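Local coordinates for peptidase M16 domain protein (Alicyclobacillus acidocaldarius subsp. acidocaldarius DSM 446, PDB 4XEA) that is a putative M16-family metallopeptidase that binds a metal ion and probably hydrolyses peptide bonds, at residues V339-R353 with L394-Q407. Sequence-based numbering, arbitrary orientation.
Sequences VRERGIDEEAFERAR and LQTMTLERANARFQ. With ACT (acetate ion), chain E.
Arg353 reaches over to the turn that ends helix 387-396 and turns the NH1 and NH2 end of its guanidinium to two backbone carbonyls. Arg353 NH1 donates to Leu394 O at 2.8 Å and to Met397 O at 3.0 Å, while NH2 also closes on Met397 O, so that oxygen is gripped end-on by both nitrogens from one face of its carbonyl plane. Glu350 takes the NE side, Arg353 NE to Glu350 OE1 (2.9 Å) and NH2 to OE2, a salt bridge that fixes the rotation of the group. A leucine in place of Arg353 would probably leave both carbonyls without these donors and free the Glu350 carboxylate to turn.

One turn back, the Phe349 ring, its CG anti to the backbone N (chi1 168°), drives down onto the start of helix 399-409. Leu399 CA lies over one face, and CG of selenomethionine Met397 meets the ring edge in plane, 3.8 Å from Phe349 CZ. Ile344 slides past Leu399 in the opposite direction and presses CD1 tightly on Ala402 CB. Ile344 N donates almost straight (N-H...O 175°) to a lone pair of Asn403 OD1, 2.7 Å away, pinning the link between helices 325-342 and 346-363. Farther along, Val339 CG1 sits over the Phe406 ring in a CH-pi contact, and Gln407 NE2 holds Arg340 O at 3.2 Å, in the carbonyl plane.

The axes of 346-353 and 399-407 run at 98° to each other, with helix 265-283 touching Ile344 and Met397; Arg405 ties helix 399-409 to Glu259, just past strand 252-258 of the five-stranded sheet.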
ATOM      1  N   VAL A 339       9.906 -11.036  29.929  1.00 59.19           N
ATOM      2  CA  VAL A 339       9.288  -9.744  30.165  1.00 58.63           C
ATOM      3  C   VAL A 339       8.249  -9.861  31.291  1.00 57.82           C
ATOM      4  O   VAL A 339       8.070  -8.941  32.066  1.00 58.87           O
ATOM      5  CB  VAL A 339       8.629  -9.177  28.879  1.00 57.17           C
ATOM      6  CG1 VAL A 339       7.849  -7.912  29.195  1.00 56.73           C
ATOM      7  CG2 VAL A 339       9.686  -8.930  27.768  1.00 57.96           C
ATOM      8  N   ARG A 340       7.554 -10.999  31.341  1.00 56.61           N
ATOM      9  CA  ARG A 340       6.566 -11.289  32.368  1.00 58.16           C
ATOM     10  C   ARG A 340       7.206 -11.340  33.757  1.00 61.92           C
ATOM     11  O   ARG A 340       6.640 -10.810  34.704  1.00 63.90           O
ATOM     12  CB  ARG A 340       5.859 -12.615  32.041  1.00 57.70           C
ATOM     13  CG  ARG A 340       4.699 -12.963  32.940  1.00 60.36           C
ATOM     14  CD  ARG A 340       3.908 -14.174  32.420  1.00 61.35           C
ATOM     15  NE  ARG A 340       3.402 -14.003  31.054  1.00 55.09           N
ATOM     16  CZ  ARG A 340       3.728 -14.754  30.006  1.00 54.04           C
ATOM     17  NH1 ARG A 340       4.577 -15.780  30.100  1.00 53.98           N
ATOM     18  NH2 ARG A 340       3.201 -14.478  28.832  1.00 51.94           N
ATOM     19  N   GLU A 341       8.377 -11.971  33.856  1.00 64.23           N
ATOM     20  CA  GLU A 341       9.167 -12.047  35.087  1.00 69.06           C
ATOM     21  C   GLU A 341       9.804 -10.695  35.442  1.00 70.53           C
ATOM     22  O   GLU A 341       9.772 -10.275  36.608  1.00 72.95           O
ATOM     23  CB  GLU A 341      10.274 -13.125  34.929  1.00 72.65           C
ATOM     24  CG  GLU A 341      11.315 -13.242  36.083  1.00 81.80           C
ATOM     25  CD  GLU A 341      12.709 -13.738  35.626  1.00 89.25           C
ATOM     26  OE1 GLU A 341      12.897 -14.009  34.405  1.00 89.55           O
ATOM     27  OE2 GLU A 341      13.626 -13.837  36.496  1.00 98.27           O
ATOM     28  N   ARG A 342      10.396 -10.032  34.443  1.00 84.04           N
ATOM     29  CA  ARG A 342      11.342  -8.920  34.678  1.00 84.80           C
ATOM     30  C   ARG A 342      10.724  -7.530  34.497  1.00 81.68           C
ATOM     31  O   ARG A 342      11.295  -6.533  34.919  1.00 82.30           O
ATOM     32  CB  ARG A 342      12.547  -9.034  33.728  1.00 85.95           C
ATOM     33  CG  ARG A 342      13.203 -10.427  33.652  1.00 89.95           C
ATOM     34  CD  ARG A 342      14.290 -10.612  34.672  1.00 96.40           C
ATOM     35  NE  ARG A 342      15.394  -9.698  34.409  1.00101.12           N
ATOM     36  CZ  ARG A 342      16.436  -9.508  35.213  1.00106.20           C
ATOM     37  NH1 ARG A 342      16.551 -10.178  36.358  1.00110.32           N
ATOM     38  NH2 ARG A 342      17.377  -8.641  34.865  1.00108.19           N
ATOM     39  N   GLY A 343       9.572  -7.466  33.847  1.00 77.45           N
ATOM     40  CA  GLY A 343       8.958  -6.191  33.512  1.00 75.28           C
ATOM     41  C   GLY A 343       9.393  -5.689  32.141  1.00 73.44           C
ATOM     42  O   GLY A 343      10.450  -6.064  31.626  1.00 73.25           O
ATOM     43  N   ILE A 344       8.558  -4.845  31.547  1.00 70.63           N
ATOM     44  CA  ILE A 344       8.888  -4.204  30.272  1.00 69.59           C
ATOM     45  C   ILE A 344      10.124  -3.323  30.414  1.00 71.02           C
ATOM     46  O   ILE A 344      10.257  -2.588  31.389  1.00 72.70           O
ATOM     47  CB  ILE A 344       7.727  -3.328  29.788  1.00 66.94           C
ATOM     48  CG1 ILE A 344       6.535  -4.205  29.434  1.00 65.71           C
ATOM     49  CG2 ILE A 344       8.150  -2.461  28.587  1.00 66.10           C
ATOM     50  CD1 ILE A 344       5.312  -3.407  29.076  1.00 64.17           C
ATOM     51  N   ASP A 345      11.032  -3.402  29.446  1.00 71.22           N
ATOM     52  CA  ASP A 345      12.219  -2.552  29.456  1.00 73.07           C
ATOM     53  C   ASP A 345      11.818  -1.117  29.112  1.00 71.83           C
ATOM     54  O   ASP A 345      11.236  -0.875  28.057  1.00 68.27           O
ATOM     55  CB  ASP A 345      13.266  -3.055  28.460  1.00 74.13           C
ATOM     56  CG  ASP A 345      14.463  -2.120  28.339  1.00 76.54           C
ATOM     57  OD1 ASP A 345      15.412  -2.220  29.147  1.00 80.65           O
ATOM     58  OD2 ASP A 345      14.468  -1.282  27.417  1.00 77.13           O
ATOM     59  N   GLU A 346      12.154  -0.173  29.992  1.00 73.66           N
ATOM     60  CA  GLU A 346      11.706   1.207  29.857  1.00 73.50           C
ATOM     61  C   GLU A 346      12.244   1.887  28.607  1.00 73.32           C
ATOM     62  O   GLU A 346      11.530   2.667  27.987  1.00 71.52           O
ATOM     63  CB  GLU A 346      12.116   2.035  31.067  1.00 77.22           C
ATOM     64  CG  GLU A 346      11.457   3.407  31.082  1.00 78.57           C
ATOM     65  CD  GLU A 346      11.646   4.132  32.394  1.00 83.00           C
ATOM     66  OE1 GLU A 346      11.000   5.178  32.590  1.00 84.24           O
ATOM     67  OE2 GLU A 346      12.439   3.656  33.230  1.00 86.53           O
ATOM     68  N   GLU A 347      13.497   1.617  28.247  1.00 74.64           N
ATOM     69  CA  GLU A 347      14.092   2.281  27.090  1.00 75.01           C
ATOM     70  C   GLU A 347      13.427   1.849  25.781  1.00 71.37           C
ATOM     71  O   GLU A 347      13.203   2.694  24.909  1.00 70.30           O
ATOM     72  CB  GLU A 347      15.609   2.088  27.042  1.00 77.85           C
ATOM     73  CG  GLU A 347      16.321   2.856  28.146  1.00 82.87           C
ATOM     74  CD  GLU A 347      17.830   2.833  28.028  1.00 87.88           C
ATOM     75  OE1 GLU A 347      18.387   1.846  27.508  1.00 91.18           O
ATOM     76  OE2 GLU A 347      18.464   3.807  28.458  1.00 91.17           O
ATOM     77  N   ALA A 348      13.088   0.557  25.666  1.00 69.16           N
ATOM     78  CA  ALA A 348      12.425   0.040  24.478  1.00 66.50           C
ATOM     79  C   ALA A 348      11.024   0.634  24.390  1.00 64.29           C
ATOM     80  O   ALA A 348      10.558   0.987  23.312  1.00 62.67           O
ATOM     81  CB  ALA A 348      12.345  -1.482  24.520  1.00 66.28           C
ATOM     82  N   PHE A 349      10.362   0.727  25.533  1.00 63.51           N
ATOM     83  CA  PHE A 349       9.069   1.378  25.639  1.00 62.39           C
ATOM     84  C   PHE A 349       9.072   2.863  25.191  1.00 62.10           C
ATOM     85  O   PHE A 349       8.190   3.267  24.442  1.00 60.18           O
ATOM     86  CB  PHE A 349       8.507   1.196  27.075  1.00 62.95           C
ATOM     87  CG  PHE A 349       7.316   2.060  27.391  1.00 61.68           C
ATOM     88  CD1 PHE A 349       6.060   1.749  26.911  1.00 61.41           C
ATOM     89  CD2 PHE A 349       7.450   3.164  28.209  1.00 66.83           C
ATOM     90  CE1 PHE A 349       4.968   2.531  27.220  1.00 60.49           C
ATOM     91  CE2 PHE A 349       6.350   3.951  28.526  1.00 66.35           C
ATOM     92  CZ  PHE A 349       5.123   3.641  28.019  1.00 62.67           C
ATOM     93  N   GLU A 350      10.023   3.669  25.636  1.00 64.67           N
ATOM     94  CA  GLU A 350      10.073   5.070  25.188  1.00 65.95           C
ATOM     95  C   GLU A 350      10.382   5.181  23.672  1.00 65.27           C
ATOM     96  O   GLU A 350       9.883   6.082  23.002  1.00 65.04           O
ATOM     97  CB  GLU A 350      11.073   5.917  26.021  1.00 70.09           C
ATOM     98  CG  GLU A 350      10.664   6.173  27.505  1.00 73.13           C
ATOM     99  CD  GLU A 350       9.303   6.868  27.673  1.00 74.58           C
ATOM    100  OE1 GLU A 350       8.808   7.483  26.705  1.00 74.78           O
ATOM    101  OE2 GLU A 350       8.721   6.813  28.781  1.00 76.67           O
ATOM    102  N   ARG A 351      11.207   4.289  23.133  1.00 65.08           N
ATOM    103  CA  ARG A 351      11.476   4.332  21.693  1.00 65.07           C
ATOM    104  C   ARG A 351      10.204   4.000  20.930  1.00 60.77           C
ATOM    105  O   ARG A 351       9.939   4.568  19.879  1.00 58.11           O
ATOM    106  CB  ARG A 351      12.631   3.407  21.261  1.00 66.32           C
ATOM    107  CG  ARG A 351      14.026   3.952  21.573  1.00 71.96           C
ATOM    108  CD  ARG A 351      15.146   3.138  20.888  1.00 76.87           C
ATOM    109  NE  ARG A 351      15.083   1.716  21.264  1.00 79.22           N
ATOM    110  CZ  ARG A 351      15.676   1.173  22.335  1.00 81.59           C
ATOM    111  NH1 ARG A 351      15.537  -0.126  22.572  1.00 81.38           N
ATOM    112  NH2 ARG A 351      16.388   1.908  23.184  1.00 82.40           N
ATOM    113  N   ALA A 352       9.405   3.093  21.480  1.00 59.96           N
ATOM    114  CA  ALA A 352       8.199   2.664  20.837  1.00 57.23           C
ATOM    115  C   ALA A 352       7.145   3.776  20.853  1.00 56.95           C
ATOM    116  O   ALA A 352       6.501   4.048  19.814  1.00 55.38           O
ATOM    117  CB  ALA A 352       7.647   1.400  21.515  1.00 57.06           C
ATOM    118  N   ARG A 353       6.921   4.360  22.026  1.00 57.14           N
ATOM    119  CA  ARG A 353       6.014   5.499  22.149  1.00 58.26           C
ATOM    120  C   ARG A 353       6.390   6.606  21.130  1.00 59.10           C
ATOM    121  O   ARG A 353       5.511   7.152  20.460  1.00 58.06           O
ATOM    122  CB  ARG A 353       6.063   6.078  23.555  1.00 60.03           C
ATOM    123  CG  ARG A 353       5.060   7.185  23.803  1.00 61.91           C
ATOM    124  CD  ARG A 353       5.712   8.430  24.431  1.00 67.23           C
ATOM    125  NE  ARG A 353       6.181   8.170  25.784  1.00 69.73           N
ATOM    126  CZ  ARG A 353       5.379   8.000  26.832  1.00 72.06           C
ATOM    127  NH1 ARG A 353       4.051   8.080  26.702  1.00 69.23           N
ATOM    128  NH2 ARG A 353       5.904   7.757  28.031  1.00 75.21           N
ATOM    129  N   LEU A 394      -1.087   8.886  23.906  1.00 58.53           N
ATOM    130  CA  LEU A 394       0.305   8.657  23.531  1.00 59.84           C
ATOM    131  C   LEU A 394       1.287   9.446  24.395  1.00 62.96           C
ATOM    132  O   LEU A 394       2.377   8.954  24.654  1.00 64.27           O
ATOM    133  CB  LEU A 394       0.549   8.993  22.057  1.00 59.62           C
ATOM    134  CG  LEU A 394       0.011   7.975  21.049  1.00 57.68           C
ATOM    135  CD1 LEU A 394      -0.302   8.624  19.713  1.00 57.19           C
ATOM    136  CD2 LEU A 394       1.004   6.844  20.870  1.00 59.53           C
ATOM    137  N   GLN A 395       0.894  10.657  24.826  1.00 64.46           N
ATOM    138  CA  GLN A 395       1.707  11.518  25.682  1.00 67.68           C
ATOM    139  C   GLN A 395       1.745  11.074  27.129  1.00 68.42           C
ATOM    140  O   GLN A 395       2.771  11.202  27.789  1.00 69.77           O
ATOM    141  CB  GLN A 395       1.167  12.951  25.688  1.00 69.56           C
ATOM    142  CG  GLN A 395       1.304  13.716  24.383  1.00 71.78           C
ATOM    143  CD  GLN A 395       0.557  15.047  24.417  1.00 75.07           C
ATOM    144  OE1 GLN A 395      -0.509  15.168  25.032  1.00 77.30           O
ATOM    145  NE2 GLN A 395       1.106  16.045  23.741  1.00 77.62           N
ATOM    146  N   THR A 396       0.614  10.576  27.622  1.00 66.95           N
ATOM    147  CA  THR A 396       0.421  10.345  29.053  1.00 67.88           C
ATOM    148  C   THR A 396       0.583   8.873  29.456  1.00 66.76           C
ATOM    149  O   THR A 396       0.764   8.552  30.630  1.00 67.90           O
ATOM    150  CB  THR A 396      -0.960  10.855  29.489  1.00 68.19           C
ATOM    151  OG1 THR A 396      -1.974  10.156  28.760  1.00 64.24           O
ATOM    152  CG2 THR A 396      -1.075  12.348  29.225  1.00 69.12           C
HETATM  153  N   MSE A 397       0.518   7.978  28.484  1.00 70.11           N
HETATM  154  CA  MSE A 397       0.788   6.566  28.722  1.00 67.22           C
HETATM  155  C   MSE A 397       2.057   6.339  29.583  1.00 67.60           C
HETATM  156  O   MSE A 397       3.078   7.008  29.362  1.00 71.43           O
HETATM  157  CB  MSE A 397       0.941   5.918  27.368  1.00 67.32           C
HETATM  158  CG  MSE A 397       1.437   4.572  27.422  1.00 68.34           C
HETATM  159 SE   MSE A 397       0.018   3.382  27.757  0.73 73.93          SE
HETATM  160  CE  MSE A 397       0.873   2.134  26.565  1.00 65.09           C
ATOM    161  N   THR A 398       1.986   5.443  30.576  1.00 64.01           N
ATOM    162  CA  THR A 398       3.115   5.191  31.511  1.00 65.20           C
ATOM    163  C   THR A 398       3.684   3.759  31.413  1.00 62.69           C
ATOM    164  O   THR A 398       3.015   2.856  30.939  1.00 57.89           O
ATOM    165  CB  THR A 398       2.692   5.443  32.994  1.00 65.33           C
ATOM    166  OG1 THR A 398       1.681   4.504  33.382  1.00 63.13           O
ATOM    167  CG2 THR A 398       2.148   6.847  33.165  1.00 68.27           C
ATOM    168  N   LEU A 399       4.912   3.556  31.903  1.00 64.32           N
ATOM    169  CA  LEU A 399       5.504   2.209  31.992  1.00 62.90           C
ATOM    170  C   LEU A 399       4.675   1.288  32.903  1.00 60.30           C
ATOM    171  O   LEU A 399       4.524   0.093  32.616  1.00 57.04           O
ATOM    172  CB  LEU A 399       6.971   2.285  32.500  1.00 67.26           C
ATOM    173  CG  LEU A 399       7.788   0.979  32.599  1.00 67.34           C
ATOM    174  CD1 LEU A 399       7.949   0.270  31.255  1.00 65.72           C
ATOM    175  CD2 LEU A 399       9.187   1.246  33.260  1.00 72.48           C
ATOM    176  N   GLU A 400       4.145   1.822  34.009  1.00 61.40           N
ATOM    177  CA  GLU A 400       3.264   1.014  34.892  1.00 60.17           C
ATOM    178  C   GLU A 400       2.048   0.511  34.131  1.00 56.21           C
ATOM    179  O   GLU A 400       1.673  -0.681  34.177  1.00 53.59           O
ATOM    180  CB  GLU A 400       2.805   1.861  36.090  1.00 63.15           C
ATOM    181  CG  GLU A 400       1.758   1.193  37.022  1.00 65.50           C
ATOM    182  CD  GLU A 400       1.542   1.992  38.318  1.00 73.93           C
ATOM    183  OE1 GLU A 400       0.884   3.056  38.276  1.00 76.57           O
ATOM    184  OE2 GLU A 400       2.067   1.581  39.383  1.00 80.80           O
ATOM    185  N   ARG A 401       1.423   1.419  33.411  1.00 55.40           N
ATOM    186  CA  ARG A 401       0.277   1.018  32.579  1.00 53.38           C
ATOM    187  C   ARG A 401       0.684  -0.005  31.500  1.00 51.43           C
ATOM    188  O   ARG A 401      -0.035  -0.976  31.264  1.00 48.77           O
ATOM    189  CB  ARG A 401      -0.429   2.255  32.015  1.00 54.18           C
ATOM    190  CG  ARG A 401      -1.579   1.984  31.074  1.00 53.48           C
ATOM    191  CD  ARG A 401      -2.675   1.058  31.655  1.00 53.03           C
ATOM    192  NE  ARG A 401      -3.686   0.791  30.630  1.00 50.00           N
ATOM    193  CZ  ARG A 401      -4.397  -0.337  30.529  1.00 49.08           C
ATOM    194  NH1 ARG A 401      -4.240  -1.338  31.395  1.00 49.23           N
ATOM    195  NH2 ARG A 401      -5.257  -0.471  29.540  1.00 46.03           N
ATOM    196  N   ALA A 402       1.854   0.164  30.890  1.00 53.59           N
ATOM    197  CA  ALA A 402       2.329  -0.826  29.895  1.00 52.28           C
ATOM    198  C   ALA A 402       2.540  -2.190  30.559  1.00 51.34           C
ATOM    199  O   ALA A 402       2.169  -3.222  29.978  1.00 48.62           O
ATOM    200  CB  ALA A 402       3.610  -0.362  29.211  1.00 55.13           C
ATOM    201  N   ASN A 403       3.112  -2.209  31.767  1.00 52.95           N
ATOM    202  CA  ASN A 403       3.245  -3.476  32.503  1.00 53.82           C
ATOM    203  C   ASN A 403       1.883  -4.083  32.871  1.00 51.77           C
ATOM    204  O   ASN A 403       1.693  -5.284  32.686  1.00 50.70           O
ATOM    205  CB  ASN A 403       4.159  -3.349  33.735  1.00 57.35           C
ATOM    206  CG  ASN A 403       5.664  -3.273  33.365  1.00 60.72           C
ATOM    207  OD1 ASN A 403       6.211  -4.160  32.701  1.00 60.85           O
ATOM    208  ND2 ASN A 403       6.323  -2.213  33.801  1.00 59.65           N
ATOM    209  N   ALA A 404       0.933  -3.274  33.357  1.00 51.64           N
ATOM    210  CA  ALA A 404      -0.392  -3.800  33.722  1.00 50.30           C
ATOM    211  C   ALA A 404      -1.099  -4.398  32.508  1.00 47.38           C
ATOM    212  O   ALA A 404      -1.730  -5.457  32.592  1.00 47.27           O
ATOM    213  CB  ALA A 404      -1.263  -2.719  34.376  1.00 51.19           C
ATOM    214  N   ARG A 405      -1.013  -3.723  31.367  1.00 47.01           N
ATOM    215  CA  ARG A 405      -1.670  -4.227  30.133  1.00 44.82           C
ATOM    216  C   ARG A 405      -1.063  -5.581  29.717  1.00 44.38           C
ATOM    217  O   ARG A 405      -1.792  -6.516  29.387  1.00 44.03           O
ATOM    218  CB  ARG A 405      -1.510  -3.194  29.003  1.00 45.32           C
ATOM    219  CG  ARG A 405      -2.021  -3.630  27.620  1.00 41.60           C
ATOM    220  CD  ARG A 405      -3.492  -3.283  27.466  1.00 43.46           C
ATOM    221  NE  ARG A 405      -4.486  -4.159  28.118  1.00 40.34           N
ATOM    222  CZ  ARG A 405      -5.170  -5.122  27.499  1.00 41.54           C
ATOM    223  NH1 ARG A 405      -6.126  -5.780  28.127  1.00 38.88           N
ATOM    224  NH2 ARG A 405      -4.902  -5.442  26.238  1.00 40.09           N
ATOM    225  N   PHE A 406       0.267  -5.666  29.732  1.00 45.09           N
ATOM    226  CA  PHE A 406       0.997  -6.890  29.435  1.00 45.60           C
ATOM    227  C   PHE A 406       0.538  -8.056  30.343  1.00 45.75           C
ATOM    228  O   PHE A 406       0.203  -9.149  29.872  1.00 43.56           O
ATOM    229  CB  PHE A 406       2.519  -6.650  29.560  1.00 48.35           C
ATOM    230  CG  PHE A 406       3.341  -7.861  29.222  1.00 50.47           C
ATOM    231  CD1 PHE A 406       3.511  -8.882  30.144  1.00 53.06           C
ATOM    232  CD2 PHE A 406       3.893  -8.019  27.953  1.00 50.65           C
ATOM    233  CE1 PHE A 406       4.226 -10.051  29.808  1.00 53.97           C
ATOM    234  CE2 PHE A 406       4.604  -9.160  27.620  1.00 50.72           C
ATOM    235  CZ  PHE A 406       4.779 -10.184  28.557  1.00 53.15           C
ATOM    236  N   GLN A 407       0.497  -7.797  31.656  1.00 47.94           N
ATOM    237  CA  GLN A 407       0.133  -8.814  32.661  1.00 48.66           C
ATOM    238  C   GLN A 407      -1.308  -9.323  32.535  1.00 46.88           C
ATOM    239  O   GLN A 407      -1.579 -10.512  32.749  1.00 46.70           O
ATOM    240  CB  GLN A 407       0.381  -8.246  34.069  1.00 51.40           C
ATOM    241  CG  GLN A 407       1.858  -7.959  34.369  1.00 55.95           C
ATOM    242  CD  GLN A 407       2.687  -9.212  34.556  1.00 61.19           C
ATOM    243  OE1 GLN A 407       2.164 -10.263  34.932  1.00 61.80           O
ATOM    244  NE2 GLN A 407       3.995  -9.105  34.319  1.00 63.30           N
TER
HETATM  245  C   ACT E 504      10.800  -5.387  26.138  1.00 62.62           C
HETATM  246  O   ACT E 504      11.383  -6.349  25.564  1.00 61.78           O
HETATM  247  OXT ACT E 504      10.962  -5.278  27.371  1.00 62.42           O
HETATM  248  CH3 ACT E 504       9.924  -4.414  25.395  1.00 62.72           C
HETATM  249  O   HOH W   1       1.585 -11.842  31.396  1.00 53.23           O